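Side-chain contacts in 2-hydroxyisobutyryl-CoA synthetase (Aquincola tertiaricarbonis, PDB 6HDY), which belongs to the ANL superfamily of AMP-binding enzymes, built from a large AMP-binding part and a smaller C-terminal domain: residues E23-P28 against R32-R37; R69-E74 against K97-E102; H123-S128 against G177-L182; G259-I264 against Q292-M297. One frame throughout, in Å; residues are numbered along the deposited sequence.

Contact 1 (E23-P28 against R32-R37)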
# COMPACT_ATOMS: atom_id res chain seq x y z
N GLU A 23 -9.87 5.70 22.21
CA GLU A 23 -8.81 4.99 21.52
C GLU A 23 -8.12 3.94 22.41
O GLU A 23 -7.46 3.05 21.88
CB GLU A 23 -7.78 6.00 20.96
CG GLU A 23 -8.30 6.90 19.84
CD GLU A 23 -8.74 6.21 18.56
OE1 GLU A 23 -9.67 6.73 17.90
OE2 GLU A 23 -8.17 5.15 18.23
N ASN A 24 -8.30 4.03 23.74
CA ASN A 24 -7.68 3.10 24.68
C ASN A 24 -8.58 1.96 25.14
O ASN A 24 -8.11 1.07 25.84
CB ASN A 24 -7.11 3.85 25.89
CG ASN A 24 -5.96 4.72 25.47
OD1 ASN A 24 -5.03 4.28 24.77
ND2 ASN A 24 -6.06 6.00 25.78
N TYR A 25 -9.86 1.98 24.74
CA TYR A 25 -10.78 0.93 25.10
C TYR A 25 -10.48 -0.40 24.39
O TYR A 25 -10.29 -0.45 23.17
CB TYR A 25 -12.23 1.35 24.86
CG TYR A 25 -13.19 0.19 25.00
CD1 TYR A 25 -13.55 -0.28 26.26
CD2 TYR A 25 -13.65 -0.51 23.88
CE1 TYR A 25 -14.39 -1.38 26.40
CE2 TYR A 25 -14.47 -1.62 24.01
CZ TYR A 25 -14.85 -2.05 25.27
OH TYR A 25 -15.69 -3.12 25.43
N LEU A 26 -10.47 -1.47 25.18
CA LEU A 26 -10.33 -2.84 24.69
C LEU A 26 -11.37 -3.67 25.49
O LEU A 26 -11.45 -3.49 26.72
CB LEU A 26 -8.90 -3.37 24.93
CG LEU A 26 -8.03 -3.82 23.74
CD1 LEU A 26 -8.50 -3.26 22.38
CD2 LEU A 26 -6.59 -3.46 23.98
N PRO A 27 -12.21 -4.50 24.83
CA PRO A 27 -13.20 -5.29 25.60
C PRO A 27 -12.51 -6.27 26.56
O PRO A 27 -11.29 -6.50 26.40
CB PRO A 27 -14.03 -6.01 24.52
CG PRO A 27 -13.65 -5.39 23.24
CD PRO A 27 -12.28 -4.82 23.39
N PRO A 28 -13.22 -6.84 27.58
CA PRO A 28 -12.56 -7.84 28.44
C PRO A 28 -12.22 -9.07 27.57
O PRO A 28 -12.94 -9.36 26.60
CB PRO A 28 -13.63 -8.18 29.50
CG PRO A 28 -14.70 -7.13 29.36
CD PRO A 28 -14.65 -6.70 27.93
N ARG A 32 -17.47 -11.87 23.96
CA ARG A 32 -17.68 -12.19 22.55
C ARG A 32 -17.87 -10.89 21.72
O ARG A 32 -17.51 -10.82 20.52
CB ARG A 32 -18.92 -13.08 22.41
CG ARG A 32 -19.28 -13.41 20.97
CD ARG A 32 -20.53 -14.26 20.90
NE ARG A 32 -20.31 -15.54 21.57
CZ ARG A 32 -21.26 -16.41 21.86
NH1 ARG A 32 -20.96 -17.55 22.47
NH2 ARG A 32 -22.53 -16.14 21.56
N TYR A 33 -18.46 -9.87 22.39
CA TYR A 33 -18.83 -8.59 21.78
C TYR A 33 -17.92 -7.44 22.20
O TYR A 33 -17.53 -7.35 23.37
CB TYR A 33 -20.29 -8.24 22.12
CG TYR A 33 -21.20 -9.45 22.21
CD1 TYR A 33 -21.72 -10.05 21.07
CD2 TYR A 33 -21.55 -9.99 23.45
CE1 TYR A 33 -22.55 -11.16 21.14
CE2 TYR A 33 -22.41 -11.09 23.54
CZ TYR A 33 -22.90 -11.68 22.38
OH TYR A 33 -23.73 -12.76 22.46
N TRP A 34 -17.59 -6.56 21.24
CA TRP A 34 -16.81 -5.35 21.45
C TRP A 34 -17.72 -4.38 22.19
O TRP A 34 -17.32 -3.83 23.22
CB TRP A 34 -16.31 -4.77 20.11
CG TRP A 34 -15.52 -3.50 20.24
CD1 TRP A 34 -16.01 -2.23 20.37
CD2 TRP A 34 -14.09 -3.37 20.13
NE1 TRP A 34 -14.97 -1.32 20.41
CE2 TRP A 34 -13.79 -1.99 20.25
CE3 TRP A 34 -13.04 -4.27 19.90
CZ2 TRP A 34 -12.48 -1.50 20.18
CZ3 TRP A 34 -11.74 -3.79 19.86
CH2 TRP A 34 -11.47 -2.42 20.01
N PHE A 35 -18.97 -4.21 21.69
CA PHE A 35 -19.97 -3.37 22.35
C PHE A 35 -21.20 -4.23 22.68
O PHE A 35 -22.11 -4.34 21.85
CB PHE A 35 -20.33 -2.13 21.52
CG PHE A 35 -19.27 -1.05 21.46
CD1 PHE A 35 -18.54 -0.71 22.60
CD2 PHE A 35 -19.04 -0.34 20.29
CE1 PHE A 35 -17.60 0.33 22.56
CE2 PHE A 35 -18.09 0.68 20.24
CZ PHE A 35 -17.38 1.01 21.38
N PRO A 36 -21.24 -4.87 23.88
CA PRO A 36 -22.39 -5.73 24.23
C PRO A 36 -23.77 -5.10 24.01
O PRO A 36 -24.62 -5.76 23.41
CB PRO A 36 -22.15 -6.09 25.71
CG PRO A 36 -20.65 -5.98 25.87
CD PRO A 36 -20.23 -4.86 24.97
N ARG A 37 -23.98 -3.83 24.46
CA ARG A 37 -25.28 -3.16 24.32
C ARG A 37 -25.68 -2.94 22.89
O ARG A 37 -26.66 -3.54 22.47
CB ARG A 37 -25.37 -1.85 25.13
CG ARG A 37 -26.75 -1.15 25.06
CD ARG A 37 -27.86 -1.98 25.70
NE ARG A 37 -29.17 -1.33 25.62
CZ ARG A 37 -30.33 -1.98 25.75
NH1 ARG A 37 -31.48 -1.31 25.67
NH2 ARG A 37 -30.35 -3.29 25.92

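Contact 2 (R69-E74 against K97-E102). With SO4 (sulfate ion), chain D.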
# COMPACT_ATOMS: atom_id res chain seq x y z
N ARG A 69 -28.87 19.27 0.02
CA ARG A 69 -29.86 20.37 0.07
C ARG A 69 -30.61 20.48 -1.28
O ARG A 69 -31.84 20.52 -1.27
CB ARG A 69 -29.20 21.70 0.49
CG ARG A 69 -30.13 22.92 0.47
CD ARG A 69 -30.85 23.21 1.79
NE ARG A 69 -29.91 23.53 2.86
CZ ARG A 69 -29.57 24.76 3.24
NH1 ARG A 69 -30.14 25.82 2.68
NH2 ARG A 69 -28.66 24.94 4.19
N ARG A 70 -29.88 20.44 -2.43
CA ARG A 70 -30.44 20.50 -3.79
C ARG A 70 -31.26 19.27 -4.14
O ARG A 70 -32.36 19.40 -4.68
CB ARG A 70 -29.34 20.69 -4.84
CG ARG A 70 -28.97 22.14 -5.10
CD ARG A 70 -27.96 22.25 -6.23
NE ARG A 70 -26.71 21.54 -5.94
CZ ARG A 70 -25.65 22.09 -5.34
NH1 ARG A 70 -25.67 23.37 -4.98
NH2 ARG A 70 -24.57 21.36 -5.10
N LYS A 71 -30.72 18.07 -3.85
CA LYS A 71 -31.33 16.78 -4.17
C LYS A 71 -32.63 16.59 -3.41
O LYS A 71 -33.63 16.19 -4.01
CB LYS A 71 -30.37 15.61 -3.90
CG LYS A 71 -30.81 14.32 -4.57
CD LYS A 71 -30.05 13.09 -4.09
CE LYS A 71 -29.95 12.01 -5.14
NZ LYS A 71 -31.22 11.82 -5.91
N TRP A 72 -32.60 16.87 -2.10
CA TRP A 72 -33.76 16.73 -1.23
C TRP A 72 -34.86 17.70 -1.57
O TRP A 72 -36.02 17.28 -1.59
CB TRP A 72 -33.38 16.81 0.25
CG TRP A 72 -32.51 15.66 0.68
CD1 TRP A 72 -32.25 14.51 -0.01
CD2 TRP A 72 -31.76 15.58 1.89
NE1 TRP A 72 -31.42 13.71 0.72
CE2 TRP A 72 -31.08 14.35 1.88
CE3 TRP A 72 -31.59 16.44 2.99
CZ2 TRP A 72 -30.26 13.93 2.94
CZ3 TRP A 72 -30.75 16.04 4.02
CH2 TRP A 72 -30.11 14.80 4.00
N GLU A 73 -34.51 18.96 -1.88
CA GLU A 73 -35.49 19.99 -2.27
C GLU A 73 -36.23 19.57 -3.55
O GLU A 73 -37.45 19.73 -3.63
CB GLU A 73 -34.81 21.36 -2.47
CG GLU A 73 -34.51 22.12 -1.19
CD GLU A 73 -33.64 23.37 -1.34
OE1 GLU A 73 -33.44 24.08 -0.33
OE2 GLU A 73 -33.17 23.63 -2.47
N GLU A 74 -35.50 18.97 -4.51
CA GLU A 74 -35.99 18.45 -5.79
C GLU A 74 -37.01 17.30 -5.58
O GLU A 74 -38.01 17.25 -6.30
CB GLU A 74 -34.80 18.02 -6.68
CG GLU A 74 -35.15 17.49 -8.07
CD GLU A 74 -36.02 18.38 -8.94
OE1 GLU A 74 -35.50 19.38 -9.49
OE2 GLU A 74 -37.23 18.08 -9.07
N LYS A 97 -24.39 6.37 -7.87
CA LYS A 97 -22.96 6.62 -8.11
C LYS A 97 -22.76 7.68 -9.22
O LYS A 97 -21.86 8.52 -9.13
CB LYS A 97 -22.23 5.31 -8.44
CG LYS A 97 -21.52 4.69 -7.23
CD LYS A 97 -22.20 3.43 -6.73
CE LYS A 97 -21.73 2.18 -7.43
NZ LYS A 97 -22.88 1.27 -7.71
N THR A 98 -23.67 7.71 -10.22
CA THR A 98 -23.66 8.71 -11.29
C THR A 98 -23.89 10.13 -10.70
O THR A 98 -23.35 11.10 -11.25
CB THR A 98 -24.72 8.39 -12.36
OG1 THR A 98 -26.02 8.47 -11.78
CG2 THR A 98 -24.53 7.02 -12.99
N ASP A 99 -24.67 10.25 -9.58
CA ASP A 99 -24.93 11.55 -8.93
C ASP A 99 -23.67 12.08 -8.27
O ASP A 99 -23.41 13.27 -8.33
CB ASP A 99 -26.09 11.45 -7.91
CG ASP A 99 -27.42 11.00 -8.49
OD1 ASP A 99 -27.72 11.36 -9.66
OD2 ASP A 99 -28.19 10.32 -7.77
N LEU A 100 -22.87 11.19 -7.68
CA LEU A 100 -21.60 11.53 -7.03
C LEU A 100 -20.58 12.06 -8.04
O LEU A 100 -19.90 13.05 -7.78
CB LEU A 100 -21.06 10.27 -6.32
CG LEU A 100 -21.42 10.04 -4.85
CD1 LEU A 100 -22.58 10.91 -4.37
CD2 LEU A 100 -21.59 8.58 -4.57
N ARG A 101 -20.50 11.39 -9.21
CA ARG A 101 -19.61 11.74 -10.32
C ARG A 101 -19.92 13.16 -10.79
O ARG A 101 -19.01 13.99 -10.89
CB ARG A 101 -19.74 10.73 -11.47
CG ARG A 101 -19.08 9.38 -11.21
CD ARG A 101 -19.33 8.37 -12.32
NE ARG A 101 -19.42 7.01 -11.80
CZ ARG A 101 -20.33 6.11 -12.17
NH1 ARG A 101 -21.24 6.42 -13.08
NH2 ARG A 101 -20.34 4.90 -11.62
N GLU A 102 -21.22 13.45 -11.04
CA GLU A 102 -21.69 14.77 -11.50
C GLU A 102 -21.36 15.87 -10.49
O GLU A 102 -20.87 16.93 -10.88
CB GLU A 102 -23.18 14.73 -11.83
CG GLU A 102 -23.50 13.95 -13.10
CD GLU A 102 -24.93 13.51 -13.31
OE1 GLU A 102 -25.82 13.90 -12.51
OE2 GLU A 102 -25.17 12.78 -14.30
S SO4 D . -24.52 18.65 -7.64
O1 SO4 D . -23.57 18.95 -6.53
O2 SO4 D . -24.05 19.25 -8.89
O3 SO4 D . -25.84 19.19 -7.27
O4 SO4 D . -24.66 17.20 -7.87

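Contact 3 (H123-S128 against G177-L182). With 8LQ ([[(2~{R},3~{S},4~{R},5~{R})-5-(6-aminopurin-9-yl)-3,4-bis(oxidanyl)oxolan-2-yl]methoxy-oxidanyl-phosphoryl] (3~{S})-3-oxidanylbutanoate), chain C.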
# COMPACT_ATOMS: atom_id res chain seq x y z
N HIS A 123 -7.12 11.68 4.34
CA HIS A 123 -6.70 10.72 3.32
C HIS A 123 -7.48 10.91 2.04
O HIS A 123 -8.67 11.24 2.08
CB HIS A 123 -6.95 9.31 3.81
CG HIS A 123 -5.75 8.60 4.35
ND1 HIS A 123 -5.51 7.29 4.03
CD2 HIS A 123 -4.83 9.02 5.24
CE1 HIS A 123 -4.47 6.93 4.76
NE2 HIS A 123 -4.01 7.95 5.48
N VAL A 124 -6.78 10.72 0.91
CA VAL A 124 -7.33 10.78 -0.44
C VAL A 124 -7.24 9.40 -1.04
O VAL A 124 -6.16 8.82 -1.11
CB VAL A 124 -6.72 11.88 -1.34
CG1 VAL A 124 -7.34 11.85 -2.74
CG2 VAL A 124 -6.87 13.27 -0.71
N HIS A 125 -8.39 8.83 -1.42
CA HIS A 125 -8.51 7.53 -2.07
C HIS A 125 -9.51 7.68 -3.19
O HIS A 125 -9.86 8.79 -3.54
CB HIS A 125 -8.95 6.46 -1.06
CG HIS A 125 -7.95 6.20 0.01
ND1 HIS A 125 -6.87 5.35 -0.19
CD2 HIS A 125 -7.89 6.70 1.27
CE1 HIS A 125 -6.18 5.38 0.93
NE2 HIS A 125 -6.77 6.16 1.85
N GLY A 126 -9.98 6.59 -3.73
CA GLY A 126 -10.96 6.69 -4.80
C GLY A 126 -11.28 5.39 -5.49
O GLY A 126 -10.90 4.32 -5.01
N THR A 127 -11.96 5.49 -6.63
CA THR A 127 -12.34 4.38 -7.51
C THR A 127 -11.37 4.32 -8.73
O THR A 127 -10.67 5.31 -9.02
CB THR A 127 -13.81 4.53 -7.93
OG1 THR A 127 -13.95 5.70 -8.74
CG2 THR A 127 -14.75 4.61 -6.75
N SER A 128 -11.34 3.18 -9.46
CA SER A 128 -10.49 2.99 -10.64
C SER A 128 -11.25 2.36 -11.81
O SER A 128 -11.94 1.36 -11.63
CB SER A 128 -9.26 2.14 -10.29
OG SER A 128 -9.62 0.86 -9.79
N GLY A 177 -10.56 -1.13 0.53
CA GLY A 177 -10.54 -2.43 1.17
C GLY A 177 -9.35 -2.67 2.06
O GLY A 177 -9.50 -2.98 3.24
N SER A 178 -8.14 -2.57 1.47
CA SER A 178 -6.88 -2.78 2.20
C SER A 178 -6.71 -1.82 3.39
O SER A 178 -6.37 -2.26 4.49
CB SER A 178 -5.70 -2.63 1.25
OG SER A 178 -5.77 -1.36 0.62
N TRP A 179 -6.95 -0.50 3.15
CA TRP A 179 -6.81 0.56 4.17
C TRP A 179 -7.77 0.34 5.31
O TRP A 179 -7.41 0.52 6.47
CB TRP A 179 -6.98 1.97 3.55
CG TRP A 179 -5.96 2.26 2.49
CD1 TRP A 179 -6.12 2.14 1.14
CD2 TRP A 179 -4.58 2.63 2.70
NE1 TRP A 179 -4.95 2.43 0.49
CE2 TRP A 179 -3.98 2.73 1.42
CE3 TRP A 179 -3.80 2.85 3.84
CZ2 TRP A 179 -2.63 3.07 1.25
CZ3 TRP A 179 -2.45 3.18 3.67
CH2 TRP A 179 -1.88 3.30 2.39
N GLY A 180 -8.98 -0.07 4.98
CA GLY A 180 -10.01 -0.35 5.99
C GLY A 180 -9.68 -1.51 6.90
O GLY A 180 -9.90 -1.43 8.10
N ALA A 181 -9.11 -2.59 6.34
CA ALA A 181 -8.72 -3.75 7.16
C ALA A 181 -7.49 -3.41 8.00
O ALA A 181 -7.39 -3.84 9.16
CB ALA A 181 -8.44 -4.96 6.28
N LEU A 182 -6.56 -2.63 7.43
CA LEU A 182 -5.37 -2.18 8.15
C LEU A 182 -5.75 -1.30 9.37
O LEU A 182 -5.19 -1.50 10.46
CB LEU A 182 -4.43 -1.42 7.19
CG LEU A 182 -3.29 -0.64 7.82
CD1 LEU A 182 -2.28 -1.56 8.49
CD2 LEU A 182 -2.63 0.24 6.80
N9 8LQ C . -18.75 -6.53 -3.20
C8 8LQ C . -17.96 -6.03 -2.23
N7 8LQ C . -17.96 -6.87 -1.20
C5 8LQ C . -18.77 -7.90 -1.52
C6 8LQ C . -19.10 -9.04 -0.89
N6 8LQ C . -18.61 -9.26 0.33
N1 8LQ C . -19.93 -9.95 -1.44
C2 8LQ C . -20.45 -9.73 -2.72
N3 8LQ C . -20.05 -8.58 -3.38
C4 8LQ C . -19.25 -7.68 -2.76
CAA 8LQ C . -13.89 -1.60 -0.19
CAZ 8LQ C . -14.53 -3.00 0.01
OAE 8LQ C . -13.59 -4.01 -0.36
CAL 8LQ C . -15.81 -3.19 -0.82
CAS 8LQ C . -15.54 -2.93 -2.31
OAC 8LQ C . -14.99 -3.79 -2.99
OAQ 8LQ C . -15.88 -1.67 -2.75
PBC 8LQ C . -15.96 -1.28 -4.31
OAH 8LQ C . -14.47 -1.44 -4.83
OAD 8LQ C . -16.52 0.06 -4.55
O5' 8LQ C . -16.91 -2.38 -4.93
C5' 8LQ C . -18.19 -2.55 -4.32
C4' 8LQ C . -18.93 -3.66 -5.02
O4' 8LQ C . -18.17 -4.89 -4.92
C3' 8LQ C . -20.17 -3.90 -4.25
O3' 8LQ C . -21.22 -2.99 -4.70
C2' 8LQ C . -20.46 -5.35 -4.61
O2' 8LQ C . -20.98 -5.48 -5.99
C1' 8LQ C . -19.07 -5.95 -4.54

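Contact 4 (G259-I264 against Q292-M297)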
# COMPACT_ATOMS: atom_id res chain seq x y z
N GLY A 259 -19.35 -23.78 -2.90
CA GLY A 259 -18.10 -24.45 -3.27
C GLY A 259 -16.82 -23.63 -3.15
O GLY A 259 -15.73 -24.19 -3.02
N VAL A 260 -16.94 -22.29 -3.20
CA VAL A 260 -15.81 -21.37 -3.07
C VAL A 260 -15.39 -21.31 -1.60
O VAL A 260 -14.20 -21.50 -1.31
CB VAL A 260 -16.09 -19.96 -3.69
CG1 VAL A 260 -14.93 -19.00 -3.46
CG2 VAL A 260 -16.40 -20.07 -5.18
N LYS A 261 -16.35 -21.07 -0.67
CA LYS A 261 -16.07 -21.00 0.78
C LYS A 261 -15.41 -22.30 1.28
O LYS A 261 -14.39 -22.25 1.98
CB LYS A 261 -17.35 -20.69 1.58
CG LYS A 261 -17.06 -20.33 3.04
CD LYS A 261 -18.28 -20.35 3.93
CE LYS A 261 -17.97 -19.71 5.27
NZ LYS A 261 -19.18 -19.54 6.10
N ASP A 262 -15.99 -23.46 0.89
CA ASP A 262 -15.51 -24.79 1.27
C ASP A 262 -14.12 -25.07 0.73
O ASP A 262 -13.30 -25.62 1.47
CB ASP A 262 -16.54 -25.87 0.87
CG ASP A 262 -17.87 -25.74 1.58
OD1 ASP A 262 -17.96 -24.96 2.56
OD2 ASP A 262 -18.82 -26.44 1.17
N ARG A 263 -13.82 -24.66 -0.52
CA ARG A 263 -12.49 -24.81 -1.11
C ARG A 263 -11.44 -24.01 -0.35
O ARG A 263 -10.35 -24.53 -0.09
CB ARG A 263 -12.47 -24.42 -2.61
CG ARG A 263 -12.77 -25.59 -3.54
CD ARG A 263 -12.91 -25.14 -4.99
NE ARG A 263 -13.35 -26.23 -5.86
CZ ARG A 263 -12.62 -26.76 -6.84
NH1 ARG A 263 -11.41 -26.28 -7.11
NH2 ARG A 263 -13.10 -27.76 -7.57
N ILE A 264 -11.75 -22.77 0.04
CA ILE A 264 -10.81 -21.91 0.77
C ILE A 264 -10.57 -22.45 2.19
O ILE A 264 -9.41 -22.63 2.57
CB ILE A 264 -11.20 -20.40 0.74
CG1 ILE A 264 -11.41 -19.91 -0.72
CG2 ILE A 264 -10.11 -19.56 1.44
CD1 ILE A 264 -12.11 -18.58 -0.87
N GLN A 292 -19.57 -17.03 15.32
CA GLN A 292 -20.68 -17.96 15.50
C GLN A 292 -21.69 -17.89 14.34
O GLN A 292 -22.12 -18.93 13.87
CB GLN A 292 -21.37 -17.82 16.87
CG GLN A 292 -20.42 -17.95 18.09
CD GLN A 292 -19.59 -16.70 18.36
OE1 GLN A 292 -19.93 -15.59 17.94
NE2 GLN A 292 -18.45 -16.85 19.02
N SER A 293 -22.04 -16.67 13.87
CA SER A 293 -22.93 -16.49 12.72
C SER A 293 -21.97 -16.39 11.54
O SER A 293 -21.78 -15.31 10.96
CB SER A 293 -23.74 -15.20 12.88
OG SER A 293 -24.35 -15.15 14.16
N ASN A 294 -21.25 -17.50 11.26
CA ASN A 294 -20.17 -17.53 10.27
C ASN A 294 -20.63 -17.66 8.81
O ASN A 294 -19.80 -17.52 7.92
CB ASN A 294 -19.13 -18.62 10.61
CG ASN A 294 -19.70 -20.01 10.58
OD1 ASN A 294 -20.81 -20.25 11.04
ND2 ASN A 294 -18.99 -20.94 9.97
N ASP A 295 -21.92 -17.94 8.57
CA ASP A 295 -22.44 -17.97 7.20
C ASP A 295 -23.10 -16.62 6.88
O ASP A 295 -23.85 -16.07 7.69
CB ASP A 295 -23.39 -19.15 6.93
CG ASP A 295 -22.75 -20.51 7.08
OD1 ASP A 295 -21.71 -20.76 6.43
OD2 ASP A 295 -23.30 -21.35 7.83
N GLY A 296 -22.75 -16.09 5.72
CA GLY A 296 -23.29 -14.81 5.28
C GLY A 296 -22.78 -13.65 6.12
O GLY A 296 -21.66 -13.68 6.65
N MET A 297 -23.62 -12.61 6.24
CA MET A 297 -23.22 -11.40 6.94
C MET A 297 -24.33 -10.83 7.77
O MET A 297 -25.48 -10.94 7.39
CB MET A 297 -22.79 -10.31 5.93
CG MET A 297 -21.61 -10.71 5.06
SD MET A 297 -21.02 -9.41 3.93
CE MET A 297 -22.30 -9.39 2.73
O HOH W 1 -20.13 -17.02 4.64

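Contact 1 (E23-P28 against R32-R37)
Y25, W34 and F35 form a small aromatic cluster, with P27 packed on the indole face, that folds the chain near its N-terminus back on itself. The indole of W34 is the floor. Y25 approaches it edge-on, its CE2 3.6 Å from W34 NE1, with the two planes at 82°: a T-shaped pair in which the tyrosine supplies the edge and the five-membered ring of the tryptophan the face. P27 covers the same indole system further along, its CD lying 3.9 Å from the centroid of the six-membered ring and close to the ring normal, a CH-pi contact. L26 adds a methyl, CD1, at 3.9 Å from W34 CH2.

Y25 holds its CG anti to the backbone N (chi1 170°), which swings the phenol across the gap and brings OH to the carbonyl of W34. The bond from Y25 OH to W34 O is 2.8 Å long and nearly straight on the carbonyl, at a C=O...O angle of 161°, so the ring that leans on the indole is also fixed at its far end. F35 lies almost parallel to Y25 but slid well aside, CE1 at 4.0 Å from Y25 CE2.

F35 is the N-cap of helix 36-40. Beyond the cluster, W34 packs on A152 and R153 of helix 141-157 and on R187 of helix 176-187, while P27 touches W156 of helix 141-157.

Contact 2 (R69-E74 against K97-E102)
K71 reaches from helix 66-74 toward D99 on helix 97-106, a side-chain bridge between two surface helices in the AMP-binding part of this ANL-superfamily enzyme. This one pair makes the whole direct contact between the two segments. The backbones stay well apart: the nearest alpha carbons, K71 CA and D99 CA, are 9.5 Å from each other, and the long chain of K71 spans most of the gap to the short D99. The lysine sets out with CG anti to its own amide nitrogen, runs extended, and bends at the last torsion, chi4 -41°. That bend leaves the methylene nearer to the carboxylate than the ammonium is: K71 CE comes to 3.6 Å from D99 OD2, whereas K71 NZ stands at 3.9 Å, a long salt bridge. The two side chains meet at about a right angle. D99 OD2 has a firmer partner in the backbone N of K96, just ahead of its helix, and K71 NZ also makes a weak hydrogen bond to V94 O.

The tight packing belongs to the inner faces of the helices. There W72 is buried against C58, A61 and W62 of helix 43-64, and L100 sits on F67, V95 and Y113. On the looser outer side R70 holds a sulfate ion, probably from the crystallisation liquor, which S103 OG of helix 97-106 also binds; R70 NH2 has a second partner in D112. The guanidinium offers its edge to the anion. R70 NE donates to sulfate O3 at 2.8 Å, with an N-H...O angle of 149°. R70 NH2 donates to sulfate O1 at 3.0 Å.

Contact 3 (H123-S128 against G177-L182)
Beside the ligand pocket, where G177, near the start of helix 176-187, touches both bound ligands, H123 and H125 of strand 121-126 gather round W179 of that helix. The closest approach is H125 CE1, which hangs over one face of the indole at 3.2 Å from W179 NE1. H125 CG lies anti to the carbonyl carbon (chi1 -65°), which places the ring there. The imidazole is tilted, its plane at 51° to the indole, with the edge directed at the five-membered ring. H123 stands more upright at 81° and points its edge at the six-membered ring, H123 CE1 lying 4.2 Å from W179 CE3.

Because H123 and H125 are two residues apart on the strand, both side chains emerge on the same side, and they are linked to each other: H123 ND1 and H125 NE2 are 2.8 Å apart in a hydrogen bond that either nitrogen could donate. This aromatic cluster joins strand 121-126, paired antiparallel with 136-140, to helix 176-187 of the AMP-binding part, at the boundary between the two subunits. S173 O accepts from both H125 ND1 and W179 NE1, so one carbonyl ties the histidine and the tryptophan together by their polar atoms. The other end of H123 reaches out of the chain, NE2 bonding to E186 OE2 of the second subunit, whose P194 packs against H125 and W179. At the pocket end of the helix, G177 N lies 3.4 Å from atom CAA of 8LQ.

Contact 4 (G259-I264 against Q292-M297)
K261 NZ is the hub here: three partners grip the ammonium of this buried lysine. It donates to the backbone carbonyl of N294, with K261 NZ to N294 O at 2.8 Å, and forms a salt bridge of the same length from K261 NZ to D295 OD1. A water takes a third bond, its oxygen 3.1 Å from K261 NZ. The carbonyl is approached from above its plane, 47° out of it, and the carboxylate oxygen on its anti side, so neither acceptor is met flat. The anionic D295 probably favours the charged form of the lysine in this largely buried setting.

What puts the ammonium there is a fully stretched chain. All four torsions of K261 are anti, beginning with CG opposite the backbone N (chi1 -169°), and the side chain leaves helix 258-268 as a straight rod to cross that of D295 at about a right angle. On the loop, the water that receives a bond from K261 also accepts one from the amide of the next residue, G296 N, at 3.0 Å. The lysine therefore addresses three consecutive residues, N294, D295 and G296, directly or through solvent. G296 has a positive phi, a backbone shape that favours glycine. Further out, D295 O accepts from R361 NH2.

Helix 258-268 connects the adjacent parallel strands 246-249 and 271-274, a beta-alpha-beta crossover of the parallel sheet, and K261 joins it to the loop before strand 297-299. I264 lies on V272 of strand 271-274 and on helix 222-234, and in strand 297-299 M297 pairs with L362.

Overall arrangement
Contact 3 is the buried one, between strand 121-126 and helix 176-187 next to the ligands and the second subunit; contact 2 lies at the surface, and contacts 1 and 4 are partly buried. Aromatic rings dominate contacts 1 and 3, whereas contacts 2 and 4 each rest on a lysine facing an aspartate: long and loose between two helices in contact 2, short and reinforced by a carbonyl and a water in contact 4. Helix 176-187 carries half of contact 3 and also packs against contact 1 through R187. Contacts 1 and 4 touch, R32 CD meeting Q292 OE1 at 3.3 Å, while contacts 2 and 4 lie on opposite sides of the chain's centre.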